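Local atomic coordinates of endoglucanase, glycoside hydrolase family 5 protein (Cytophaga hutchinsonii, PDB entry 5IHS), a protein that probably hydrolyses internal beta-1,4-glucosidic bonds of cellulose chains as a periplasmic endoglucanase of glycoside hydrolase family 5. Residues A86-G89 / G94-E97; I154-N159 / F245-G250. One frame throughout, in Å; residues are numbered along the deposited sequence.

Contact 1: residues A86-G89 / G94-E97; sequences AAMG and GYLE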
loop_
_atom_site.group_PDB
_atom_site.type_symbol
_atom_site.label_atom_id
_atom_site.label_comp_id
_atom_site.label_asym_id
_atom_site.label_seq_id
_atom_site.Cartn_x
_atom_site.Cartn_y
_atom_site.Cartn_z
ATOM N N ALA A 86 2.866 4.783 3.482
ATOM C CA ALA A 86 2.686 6.166 3.913
ATOM C C ALA A 86 1.531 6.747 3.101
ATOM O O ALA A 86 1.673 6.972 1.897
ATOM C CB ALA A 86 3.972 6.958 3.688
ATOM N N ALA A 87 0.389 6.971 3.760
ATOM C CA ALA A 87 -0.859 7.384 3.110
ATOM C C ALA A 87 -0.967 8.905 3.187
ATOM O O ALA A 87 -1.596 9.460 4.092
ATOM C CB ALA A 87 -2.051 6.697 3.771
ATOM N N MET A 88 -0.365 9.584 2.213
ATOM C CA MET A 88 -0.311 11.040 2.231
ATOM C C MET A 88 -1.644 11.613 1.757
ATOM O O MET A 88 -2.006 11.500 0.580
ATOM C CB MET A 88 0.815 11.551 1.340
ATOM C CG MET A 88 1.037 13.039 1.554
ATOM S SD MET A 88 2.233 13.829 0.475
ATOM C CE MET A 88 1.394 13.671 -1.098
ATOM N N GLY A 89 -2.379 12.246 2.668
ATOM C CA GLY A 89 -3.618 12.891 2.271
ATOM C C GLY A 89 -3.349 14.026 1.299
ATOM O O GLY A 89 -2.361 14.748 1.419
ATOM N N GLY A 94 -4.742 18.383 3.261
ATOM C CA GLY A 94 -3.583 17.542 3.064
ATOM C C GLY A 94 -2.518 18.233 2.237
ATOM O O GLY A 94 -2.283 19.437 2.373
ATOM N N TYR A 95 -1.898 17.459 1.346
ATOM C CA TYR A 95 -0.751 17.921 0.571
ATOM C C TYR A 95 -1.063 19.149 -0.285
ATOM O O TYR A 95 -0.207 20.025 -0.444
ATOM C CB TYR A 95 -0.247 16.765 -0.301
ATOM C CG TYR A 95 0.841 17.168 -1.264
ATOM C CD1 TYR A 95 2.136 17.373 -0.808
ATOM C CD2 TYR A 95 0.581 17.354 -2.619
ATOM C CE1 TYR A 95 3.150 17.760 -1.662
ATOM C CE2 TYR A 95 1.597 17.751 -3.483
ATOM C CZ TYR A 95 2.878 17.953 -2.990
ATOM O OH TYR A 95 3.876 18.347 -3.852
ATOM N N LEU A 96 -2.247 19.219 -0.901
ATOM C CA LEU A 96 -2.505 20.370 -1.768
ATOM C C LEU A 96 -2.438 21.680 -0.989
ATOM O O LEU A 96 -1.932 22.686 -1.496
ATOM C CB LEU A 96 -3.846 20.233 -2.492
ATOM C CG LEU A 96 -3.958 19.066 -3.477
ATOM C CD1 LEU A 96 -5.356 19.024 -4.079
ATOM C CD2 LEU A 96 -2.897 19.129 -4.571
ATOM N N GLU A 97 -2.935 21.687 0.248
ATOM C CA GLU A 97 -2.923 22.889 1.073
ATOM C C GLU A 97 -1.637 23.044 1.872
ATOM O O GLU A 97 -1.206 24.179 2.121
ATOM C CB GLU A 97 -4.093 22.844 2.054
ATOM C CG GLU A 97 -5.434 23.050 1.408
ATOM C CD GLU A 97 -5.950 24.448 1.616
ATOM O OE1 GLU A 97 -5.164 25.400 1.443
ATOM O OE2 GLU A 97 -7.139 24.591 1.973
#
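Met88 reaches from the end of strand 83-89 to the base of the Tyr95 ring. From CB its chain runs straight out through CG, with chi1 and chi2 both anti (-170° and -175°), and this extended stem carries SD to the ring. SD lies 3.8 Å from Tyr95 CD1 and 4.6 Å from the Tyr95 ring centroid, obliquely placed, as a Met-aromatic contact. There the chain bends, and CE ends 3.5 Å from Tyr95 CG and 3.6 Å from Tyr95 CB, so the methyl is lodged where the ring joins its stem. In this TIM barrel, the contact brings the C-terminal end of the second barrel strand together with the loop that leads into helix 99-116. Beside the side chains, the backbone closes the loop: Tyr95 N donates to Gly89 O over 2.8 Å, with an N-H...O angle of 158°. The same Gly89 O receives a CA-H...O contact from Gly94 CA at 3.5 Å. Phe139 of helix 133-147 meets the Tyr95 ring edge-to-face and also touches Met88, while Val106 of helix 99-116 packs on Met88 as well.

Contact 2: residues I154-N159 / F245-G250; sequences IYEVYN and FVTEYG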
loop_
_atom_site.group_PDB
_atom_site.type_symbol
_atom_site.label_atom_id
_atom_site.label_comp_id
_atom_site.label_asym_id
_atom_site.label_seq_id
_atom_site.Cartn_x
_atom_site.Cartn_y
_atom_site.Cartn_z
ATOM N N ILE A 154 8.343 1.902 -3.500
ATOM C CA ILE A 154 7.205 1.561 -4.349
ATOM C C ILE A 154 6.314 2.801 -4.403
ATOM O O ILE A 154 6.019 3.397 -3.364
ATOM C CB ILE A 154 6.423 0.367 -3.755
ATOM C CG1 ILE A 154 7.327 -0.869 -3.635
ATOM C CG2 ILE A 154 5.174 0.067 -4.581
ATOM C CD1 ILE A 154 6.771 -1.935 -2.709
ATOM N N TYR A 155 5.918 3.219 -5.608
ATOM C CA TYR A 155 5.067 4.392 -5.770
ATOM C C TYR A 155 3.618 3.967 -5.972
ATOM O O TYR A 155 3.348 3.020 -6.710
ATOM C CB TYR A 155 5.499 5.223 -6.977
ATOM C CG TYR A 155 6.943 5.652 -6.958
ATOM C CD1 TYR A 155 7.337 6.816 -6.322
ATOM C CD2 TYR A 155 7.916 4.898 -7.589
ATOM C CE1 TYR A 155 8.664 7.215 -6.317
ATOM C CE2 TYR A 155 9.247 5.290 -7.594
ATOM C CZ TYR A 155 9.613 6.448 -6.958
ATOM O OH TYR A 155 10.928 6.860 -6.928
ATOM N N GLU A 156 2.679 4.691 -5.359
ATOM C CA GLU A 156 1.244 4.440 -5.511
ATOM C C GLU A 156 0.601 5.780 -5.870
ATOM O O GLU A 156 0.428 6.660 -5.024
ATOM C CB GLU A 156 0.675 3.806 -4.245
ATOM C CG GLU A 156 -0.830 3.603 -4.303
ATOM C CD GLU A 156 -1.410 2.951 -3.062
ATOM O OE1 GLU A 156 -0.681 2.766 -2.062
ATOM O OE2 GLU A 156 -2.627 2.605 -3.103
ATOM N N VAL A 157 0.274 5.949 -7.157
ATOM C CA VAL A 157 -0.003 7.285 -7.693
ATOM C C VAL A 157 -1.433 7.775 -7.521
ATOM O O VAL A 157 -1.683 8.974 -7.709
ATOM C CB VAL A 157 0.410 7.391 -9.175
ATOM C CG1 VAL A 157 1.912 7.148 -9.322
ATOM C CG2 VAL A 157 -0.391 6.444 -10.061
ATOM N N TYR A 158 -2.373 6.906 -7.160
ATOM C CA TYR A 158 -3.782 7.320 -7.065
ATOM C C TYR A 158 -4.523 6.283 -6.207
ATOM O O TYR A 158 -5.085 5.327 -6.741
ATOM C CB TYR A 158 -4.393 7.419 -8.458
ATOM C CG TYR A 158 -5.755 8.083 -8.568
ATOM C CD1 TYR A 158 -6.568 8.285 -7.461
ATOM C CD2 TYR A 158 -6.225 8.504 -9.809
ATOM C CE1 TYR A 158 -7.813 8.880 -7.592
ATOM C CE2 TYR A 158 -7.461 9.099 -9.948
ATOM C CZ TYR A 158 -8.253 9.284 -8.835
ATOM O OH TYR A 158 -9.497 9.867 -8.920
ATOM N N ASN A 159 -4.557 6.512 -4.886
ATOM C CA ASN A 159 -5.153 5.569 -3.941
ATOM C C ASN A 159 -6.450 4.924 -4.432
ATOM O O ASN A 159 -6.489 3.704 -4.658
ATOM C CB ASN A 159 -5.401 6.306 -2.625
ATOM C CG ASN A 159 -6.204 5.488 -1.635
ATOM O OD1 ASN A 159 -5.918 4.319 -1.422
ATOM N ND2 ASN A 159 -7.234 6.088 -1.040
ATOM N N PHE A 245 -1.692 -5.548 -6.597
ATOM C CA PHE A 245 -1.104 -5.297 -5.281
ATOM C C PHE A 245 -2.227 -4.786 -4.382
ATOM O O PHE A 245 -2.887 -3.794 -4.714
ATOM C CB PHE A 245 0.020 -4.256 -5.424
ATOM C CG PHE A 245 0.986 -4.154 -4.248
ATOM C CD1 PHE A 245 0.575 -4.048 -2.926
ATOM C CD2 PHE A 245 2.352 -4.116 -4.494
ATOM C CE1 PHE A 245 1.490 -3.937 -1.891
ATOM C CE2 PHE A 245 3.269 -4.002 -3.453
ATOM C CZ PHE A 245 2.828 -3.902 -2.163
ATOM N N VAL A 246 -2.469 -5.474 -3.265
ATOM C CA VAL A 246 -3.461 -5.021 -2.295
ATOM C C VAL A 246 -2.780 -3.995 -1.392
ATOM O O VAL A 246 -2.251 -4.315 -0.320
ATOM C CB VAL A 246 -4.096 -6.193 -1.531
ATOM C CG1 VAL A 246 -5.006 -5.680 -0.421
ATOM C CG2 VAL A 246 -4.895 -7.061 -2.492
ATOM N N THR A 247 -2.772 -2.731 -1.825
ATOM C CA THR A 247 -2.114 -1.714 -1.018
ATOM C C THR A 247 -2.931 -1.338 0.200
ATOM O O THR A 247 -2.399 -0.662 1.085
ATOM C CB THR A 247 -1.773 -0.461 -1.832
ATOM O OG1 THR A 247 -2.988 0.103 -2.315
ATOM C CG2 THR A 247 -0.819 -0.770 -2.997
ATOM N N GLU A 248 -4.194 -1.760 0.264
ATOM C CA GLU A 248 -5.030 -1.489 1.423
ATOM C C GLU A 248 -6.119 -2.547 1.514
ATOM O O GLU A 248 -6.827 -2.809 0.527
ATOM C CB GLU A 248 -5.677 -0.106 1.298
ATOM C CG GLU A 248 -6.290 0.394 2.572
ATOM C CD GLU A 248 -7.049 1.695 2.366
ATOM O OE1 GLU A 248 -6.430 2.688 1.900
ATOM O OE2 GLU A 248 -8.267 1.704 2.667
ATOM N N TYR A 249 -6.292 -3.118 2.704
ATOM C CA TYR A 249 -7.457 -3.951 2.979
ATOM C C TYR A 249 -7.811 -3.778 4.445
ATOM O O TYR A 249 -6.962 -3.458 5.278
ATOM C CB TYR A 249 -7.225 -5.453 2.646
ATOM C CG TYR A 249 -6.337 -6.131 3.662
ATOM C CD1 TYR A 249 -4.955 -6.038 3.568
ATOM C CD2 TYR A 249 -6.868 -6.851 4.732
ATOM C CE1 TYR A 249 -4.123 -6.612 4.521
ATOM C CE2 TYR A 249 -6.045 -7.428 5.692
ATOM C CZ TYR A 249 -4.673 -7.297 5.588
ATOM O OH TYR A 249 -3.885 -7.856 6.561
ATOM N N GLY A 250 -9.074 -4.027 4.769
ATOM C CA GLY A 250 -9.526 -4.062 6.138
ATOM C C GLY A 250 -9.924 -5.461 6.588
ATOM O O GLY A 250 -9.840 -6.436 5.850
HETATM O O HOH W 1 -8.431 4.269 0.940
#
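Glu156 and Thr247 approach each other from opposite directions inside the barrel. The Glu156 chain is fully extended, CG anti to its backbone N at 176°, which carries the carboxylate across to the Thr247 hydroxyl. Thr247 OG1 donates to Glu156 OE2 over a short 2.6 Å, meeting the oxygen from above, 45° out of the carboxylate plane. Thr247 CB sits about equally far from both oxygens, 3.4 Å from Glu156 OE1. Each end of this buried pair has a further partner: Arg85 NE forms a salt bridge with Glu156 OE1, and Thr247 OG1 is also hydrogen-bonded to His220 NE2. One layer deeper, Ile154 and Phe245 also come from opposite directions, and the methyl CD1 of Ile154 meets the Phe245 ring obliquely, 4.1 Å from Phe245 CE2. These are the fourth and seventh strands of an eight-stranded TIM barrel, and the side chains meet inside it without any backbone bond between the two segments. Asn159 and Glu248 lie at the C-terminal mouth of the barrel, Asn159 in the loop beyond its strand and Glu248 near the end of its own. Asn159 opens the Asn-Glu-Pro sequence that in family 5 carries the acid/base glutamate, and Glu248 has the strand-seven position of the family nucleophile, a role inferred from relatives. Their side chains cross obliquely, amide and carboxylate planes 24° apart, with Asn159 OD1 3.7 Å from Glu248 OE1. A water bridges them, accepting from Asn159 ND2 at 2.9 Å and donating to Glu248 OE1 at 2.7 Å. Arg85 NH1 makes a salt bridge to Glu248 OE1, so one guanidinium reaches both glutamates, while Tyr222 OH and Glu248 OE2 are hydrogen-bonded.

How the contacts relate
From the N terminus the chain first reaches contact 1, where strand 83-89 and the loop that leads to helix 99-116 close a short loop with only four residues between the segments. Contact 2 opens later, at strand 153-156, and closes at strand 244-249 across 85 intervening residues that contain strands 191-193 and 215-221. The two contacts follow in series, neither nested nor crossed. The centres of contacts 1 and 2 are about 15 Å apart; the nearest atoms of contacts 1 and 2 are about 6 Å apart. Contact 1 ties the second strand to its outgoing loop, away from the centre of the chain; contact 2 joins two non-neighbouring strands through the barrel interior, near that centre.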